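RagB/SusD domain protein (Flavobacterium johnsoniae, PDB 5J5U) is a chitin-binding SusD homologue that probably captures chitin-derived chains at the outer membrane for uptake. Local coordinates at residues A378-S381 against Q382-D386; S319-Q322 against P323-L327. All coordinates share one frame; numbering follows the deposited sequence.

Contact 1 of 2, residues A378-S381 against Q382-D386; sequences APAS and QASID
Ser384 turns its side chain back onto Ser381, three residues earlier. Its CB lies 3.4 Å from Ser381 OG, and its OG goes on to donate a short hydrogen bond of 2.6 Å to Ser381 O. That bond arrives in the carbonyl plane, on a lone pair. The hydroxyl reaches it because chi1 of 63° sets OG between Ser384's own backbone N and carbonyl carbon, folded back toward the N-terminal end of the helix. OG also meets the methyl of Ala380, CB to OG 3.8 Å. A second bond runs the same way, from the backbone: Ser384 N donates to Ser381 OG at 3.2 Å and 153°, which makes Ser381 the N-cap of helix 382-391, with its side chain closing off an amide of the first turn. Ser381 O also accepts the fairly straight first helical i to i+4 bond, from Ile385 N at 3.2 Å, so two good donors grip one carbonyl oxygen. With an alanine here in place of Ser384, Ser381 O would probably lose its hydroxyl donor and be left leaning on Ile385 N, and the methyl of Ala380 would lose the OG it touches. Ile385 packs alongside this carbonyl, its CG1 3.5 Å from Ser381 O and 4.2 Å from Ala380 CB, with CD1 reaching on to Ala380 O. The same side chain lies against Ile369 and Lys370 of helix 357-371, where Lys370 NZ also bonds Gln382 OE1.

Contact 2 of 2, residues S319-Q322 against P323-L327; sequences SGIQ and PYLKL
Gln322 sets its CB over one face of the Tyr324 ring, 3.8 Å from the centroid and 26° off the ring normal, a CH-pi contact displaced toward the rim. The chain then runs on past the phenol end: CG comes within 3.4 Å of Tyr324 OH, and the bend at chi2 (-81°) brings the amide alongside CE1 and OH, its plane tilted 22° from that of the ring. Here OE1 also approaches Pro323 CD, at 3.2 Å. For its part the tyrosine has CG between its backbone N and carbonyl carbon, which swings the ring back beneath the glutamine. The polar ends are settled by helix 276-279: Tyr324 OH bonds Met278 O, and Gln322 NE2 bonds Lys277 O.

Between these two side chains the backbone makes a tight turn, and Leu325 N donates to Gln322 O at 3.1 Å. Lys326 N repeats the step onto Pro323 O, giving a short 3-10 segment, 323-325, that follows strand 320-321, itself paired antiparallel with strand 280-281. From the strand, Ile321 meets Leu325 and Lys326 at about right angles: its CG2 touches Leu325 CD1 at 3.8 Å and lies equally close to Lys326 CD. Lys326, bent at chi3, brings its NZ back toward the strand, where a water accepts from both Lys326 NZ, 3.0 Å away, and Ile321 N. Phe251 of helix 246-253 packs against Ile321 and the lysine, while Tyr375 and Phe413 touch Leu325.

Contacts 1 and 2 follow one another along the chain, contact 2 closing well before contact 1 opens. Their centres are 20 Å apart and their nearest atoms about 5 Å, without touching. Two short routes connect their surroundings. Tyr324 of contact 2 packs on Ala377, the residue just before 378-381, while Leu325 packs on Tyr375 of the same loop. Pro274, which touches Ala380 of contact 1, comes shortly before helix 276-279, whose carbonyls receive Gln322 and Tyr324. Contact 1 lies at the surface, 25 Å from the centre of the chain, and contact 2 is partly buried at 19 Å. The geometry of neither assigns it to a chitin-binding site.

Contact 1 of 2, residues A378-S381 against Q382-D386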
ATOM      1  N   ALA A 378     -15.839  14.931  -5.804  1.00 36.94           N
ATOM      2  CA  ALA A 378     -16.427  16.140  -5.260  1.00 29.85           C
ATOM      3  C   ALA A 378     -16.040  16.245  -3.803  1.00 30.06           C
ATOM      4  O   ALA A 378     -16.331  15.336  -3.024  1.00 32.80           O
ATOM      5  CB  ALA A 378     -17.930  16.123  -5.419  1.00 30.00           C
ATOM      6  N   PRO A 379     -15.351  17.338  -3.434  1.00 28.57           N
ATOM      7  CA  PRO A 379     -14.925  17.497  -2.042  1.00 31.24           C
ATOM      8  C   PRO A 379     -16.108  17.428  -1.097  1.00 33.22           C
ATOM      9  O   PRO A 379     -17.171  17.956  -1.403  1.00 39.46           O
ATOM     10  CB  PRO A 379     -14.255  18.882  -2.015  1.00 25.76           C
ATOM     11  CG  PRO A 379     -14.534  19.505  -3.355  1.00 30.85           C
ATOM     12  CD  PRO A 379     -14.824  18.403  -4.306  1.00 29.68           C
ATOM     13  N   ALA A 380     -15.937  16.729   0.014  1.00 32.93           N
ATOM     14  CA  ALA A 380     -16.985  16.632   1.005  1.00 31.55           C
ATOM     15  C   ALA A 380     -17.047  17.928   1.788  1.00 37.15           C
ATOM     16  O   ALA A 380     -16.022  18.557   2.039  1.00 35.19           O
ATOM     17  CB  ALA A 380     -16.729  15.461   1.938  1.00 32.99           C
ATOM     18  N   SER A 381     -18.251  18.331   2.168  1.00 40.20           N
ATOM     19  CA  SER A 381     -18.419  19.551   2.934  1.00 34.24           C
ATOM     20  C   SER A 381     -17.706  19.400   4.271  1.00 37.71           C
ATOM     21  O   SER A 381     -17.757  18.333   4.889  1.00 37.37           O
ATOM     22  CB  SER A 381     -19.904  19.856   3.143  1.00 37.07           C
ATOM     23  OG  SER A 381     -20.451  18.988   4.122  1.00 47.41           O
ATOM     24  N   GLN A 382     -17.050  20.470   4.711  1.00 39.29           N
ATOM     25  CA  GLN A 382     -16.350  20.476   5.992  1.00 39.36           C
ATOM     26  C   GLN A 382     -17.278  20.104   7.144  1.00 39.17           C
ATOM     27  O   GLN A 382     -16.861  19.466   8.113  1.00 40.49           O
ATOM     28  CB  GLN A 382     -15.714  21.848   6.251  1.00 35.79           C
ATOM     29  CG  GLN A 382     -14.804  21.865   7.462  1.00 35.97           C
ATOM     30  CD  GLN A 382     -13.670  20.863   7.358  1.00 40.19           C
ATOM     31  OE1 GLN A 382     -13.042  20.731   6.309  1.00 43.49           O
ATOM     32  NE2 GLN A 382     -13.423  20.130   8.440  1.00 39.20           N
ATOM     33  N   ALA A 383     -18.548  20.473   7.022  1.00 38.36           N
ATOM     34  CA  ALA A 383     -19.518  20.160   8.060  1.00 38.93           C
ATOM     35  C   ALA A 383     -19.713  18.649   8.191  1.00 37.47           C
ATOM     36  O   ALA A 383     -19.796  18.126   9.304  1.00 45.15           O
ATOM     37  CB  ALA A 383     -20.843  20.849   7.769  1.00 39.64           C
ATOM     38  N   SER A 384     -19.775  17.944   7.063  1.00 34.44           N
ATOM     39  CA  SER A 384     -19.952  16.493   7.103  1.00 37.71           C
ATOM     40  C   SER A 384     -18.735  15.798   7.724  1.00 35.69           C
ATOM     41  O   SER A 384     -18.877  14.857   8.514  1.00 35.29           O
ATOM     42  CB  SER A 384     -20.226  15.944   5.696  1.00 37.62           C
ATOM     43  OG  SER A 384     -19.129  16.152   4.817  1.00 33.99           O
ATOM     44  N   ILE A 385     -17.542  16.275   7.373  1.00 37.20           N
ATOM     45  CA  ILE A 385     -16.295  15.728   7.910  1.00 37.67           C
ATOM     46  C   ILE A 385     -16.232  15.913   9.413  1.00 37.81           C
ATOM     47  O   ILE A 385     -16.003  14.962  10.166  1.00 38.74           O
ATOM     48  CB  ILE A 385     -15.054  16.392   7.267  1.00 35.53           C
ATOM     49  CG1 ILE A 385     -15.064  16.197   5.745  1.00 32.09           C
ATOM     50  CG2 ILE A 385     -13.769  15.867   7.909  1.00 35.66           C
ATOM     51  CD1 ILE A 385     -13.910  16.859   5.011  1.00 34.63           C
ATOM     52  N   ASP A 386     -16.466  17.148   9.848  1.00 40.04           N
ATOM     53  CA  ASP A 386     -16.423  17.473  11.267  1.00 40.10           C
ATOM     54  C   ASP A 386     -17.466  16.662  12.034  1.00 38.64           C
ATOM     55  O   ASP A 386     -17.200  16.149  13.129  1.00 41.67           O
ATOM     56  CB  ASP A 386     -16.637  18.978  11.460  1.00 41.72           C
ATOM     57  CG  ASP A 386     -15.573  19.812  10.752  1.00 44.96           C
ATOM     58  OD1 ASP A 386     -14.459  19.292  10.525  1.00 47.66           O
ATOM     59  OD2 ASP A 386     -15.848  20.981  10.395  1.00 44.44           O
TER

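Contact 2 of 2, residues S319-Q322 against P323-L327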
ATOM      1  N   SER A 319     -23.127  -1.852  -5.913  1.00 15.50           N
ATOM      2  CA  SER A 319     -22.395  -0.619  -6.170  1.00 16.48           C
ATOM      3  C   SER A 319     -21.156  -0.884  -7.002  1.00 15.93           C
ATOM      4  O   SER A 319     -20.531  -1.954  -6.899  1.00 15.85           O
ATOM      5  CB  SER A 319     -21.969   0.060  -4.861  1.00 18.17           C
ATOM      6  OG  SER A 319     -23.061   0.671  -4.190  1.00 21.04           O
ATOM      7  N   GLY A 320     -20.786   0.117  -7.792  1.00 13.63           N
ATOM      8  CA  GLY A 320     -19.604   0.081  -8.630  1.00 12.76           C
ATOM      9  C   GLY A 320     -18.522   1.053  -8.175  1.00 17.46           C
ATOM     10  O   GLY A 320     -18.511   1.524  -7.042  1.00 17.10           O
ATOM     11  N   ILE A 321     -17.583   1.340  -9.064  1.00 15.02           N
ATOM     12  CA  ILE A 321     -16.482   2.213  -8.714  1.00 17.01           C
ATOM     13  C   ILE A 321     -16.560   3.469  -9.551  1.00 16.85           C
ATOM     14  O   ILE A 321     -16.754   3.388 -10.762  1.00 17.50           O
ATOM     15  CB  ILE A 321     -15.125   1.516  -8.911  1.00 14.31           C
ATOM     16  CG1 ILE A 321     -15.005   0.328  -7.948  1.00 13.86           C
ATOM     17  CG2 ILE A 321     -13.986   2.513  -8.722  1.00 12.16           C
ATOM     18  CD1 ILE A 321     -13.857  -0.628  -8.261  1.00 14.44           C
ATOM     19  N   GLN A 322     -16.428   4.620  -8.898  1.00 17.86           N
ATOM     20  CA  GLN A 322     -16.522   5.896  -9.597  1.00 20.92           C
ATOM     21  C   GLN A 322     -15.490   5.934 -10.706  1.00 24.19           C
ATOM     22  O   GLN A 322     -14.331   5.555 -10.502  1.00 23.40           O
ATOM     23  CB  GLN A 322     -16.337   7.075  -8.638  1.00 20.20           C
ATOM     24  CG  GLN A 322     -17.518   7.317  -7.681  1.00 17.50           C
ATOM     25  CD  GLN A 322     -18.661   8.102  -8.334  1.00 22.82           C
ATOM     26  OE1 GLN A 322     -18.687   8.287  -9.554  1.00 20.39           O
ATOM     27  NE2 GLN A 322     -19.601   8.578  -7.516  1.00 17.92           N
ATOM     28  N   PRO A 323     -15.923   6.374 -11.894  1.00 22.11           N
ATOM     29  CA  PRO A 323     -15.140   6.346 -13.143  1.00 19.33           C
ATOM     30  C   PRO A 323     -13.810   7.089 -13.047  1.00 22.32           C
ATOM     31  O   PRO A 323     -12.833   6.646 -13.647  1.00 23.28           O
ATOM     32  CB  PRO A 323     -16.064   7.032 -14.159  1.00 25.15           C
ATOM     33  CG  PRO A 323     -17.454   6.916 -13.558  1.00 28.29           C
ATOM     34  CD  PRO A 323     -17.285   6.908 -12.079  1.00 19.43           C
ATOM     35  N   TYR A 324     -13.761   8.188 -12.297  1.00 21.19           N
ATOM     36  CA  TYR A 324     -12.542   9.000 -12.240  1.00 23.06           C
ATOM     37  C   TYR A 324     -11.409   8.241 -11.519  1.00 21.91           C
ATOM     38  O   TYR A 324     -10.214   8.548 -11.683  1.00 18.74           O
ATOM     39  CB  TYR A 324     -12.827  10.364 -11.570  1.00 21.75           C
ATOM     40  CG  TYR A 324     -13.684  10.314 -10.301  1.00 21.50           C
ATOM     41  CD1 TYR A 324     -15.056  10.558 -10.350  1.00 23.79           C
ATOM     42  CD2 TYR A 324     -13.119  10.056  -9.059  1.00 21.02           C
ATOM     43  CE1 TYR A 324     -15.837  10.523  -9.207  1.00 18.62           C
ATOM     44  CE2 TYR A 324     -13.897  10.024  -7.895  1.00 21.28           C
ATOM     45  CZ  TYR A 324     -15.251  10.259  -7.984  1.00 23.85           C
ATOM     46  OH  TYR A 324     -16.022  10.218  -6.850  1.00 21.71           O
ATOM     47  N   LEU A 325     -11.794   7.234 -10.736  1.00 21.47           N
ATOM     48  CA  LEU A 325     -10.820   6.386 -10.046  1.00 20.01           C
ATOM     49  C   LEU A 325     -10.167   5.358 -10.977  1.00 22.45           C
ATOM     50  O   LEU A 325      -9.198   4.724 -10.597  1.00 25.34           O
ATOM     51  CB  LEU A 325     -11.478   5.668  -8.870  1.00 17.74           C
ATOM     52  CG  LEU A 325     -12.144   6.562  -7.837  1.00 15.03           C
ATOM     53  CD1 LEU A 325     -13.037   5.750  -6.881  1.00 13.47           C
ATOM     54  CD2 LEU A 325     -11.076   7.326  -7.086  1.00 11.22           C
ATOM     55  N   LYS A 326     -10.695   5.180 -12.186  1.00 20.16           N
ATOM     56  CA  LYS A 326     -10.246   4.061 -13.014  1.00 24.84           C
ATOM     57  C   LYS A 326      -9.651   4.471 -14.351  1.00 25.84           C
ATOM     58  O   LYS A 326      -9.545   3.647 -15.278  1.00 19.00           O
ATOM     59  CB  LYS A 326     -11.404   3.086 -13.247  1.00 17.99           C
ATOM     60  CG  LYS A 326     -11.903   2.476 -11.966  1.00 18.30           C
ATOM     61  CD  LYS A 326     -12.946   1.422 -12.236  1.00 17.53           C
ATOM     62  CE  LYS A 326     -14.151   2.012 -12.939  1.00 18.10           C
ATOM     63  NZ  LYS A 326     -15.215   0.982 -13.064  1.00 19.41           N
ATOM     64  N   LEU A 327      -9.234   5.735 -14.425  1.00 24.21           N
ATOM     65  CA  LEU A 327      -8.744   6.314 -15.678  1.00 26.55           C
ATOM     66  C   LEU A 327      -7.240   6.213 -15.803  1.00 23.55           C
ATOM     67  O   LEU A 327      -6.514   6.277 -14.812  1.00 20.86           O
ATOM     68  CB  LEU A 327      -9.145   7.790 -15.781  1.00 23.74           C
ATOM     69  CG  LEU A 327     -10.638   8.075 -15.861  1.00 26.13           C
ATOM     70  CD1 LEU A 327     -10.912   9.583 -15.702  1.00 16.03           C
ATOM     71  CD2 LEU A 327     -11.155   7.532 -17.171  1.00 20.42           C
TER
HETATM   72  O   HOH W   1     -17.688   0.215 -11.569  1.00 17.05           O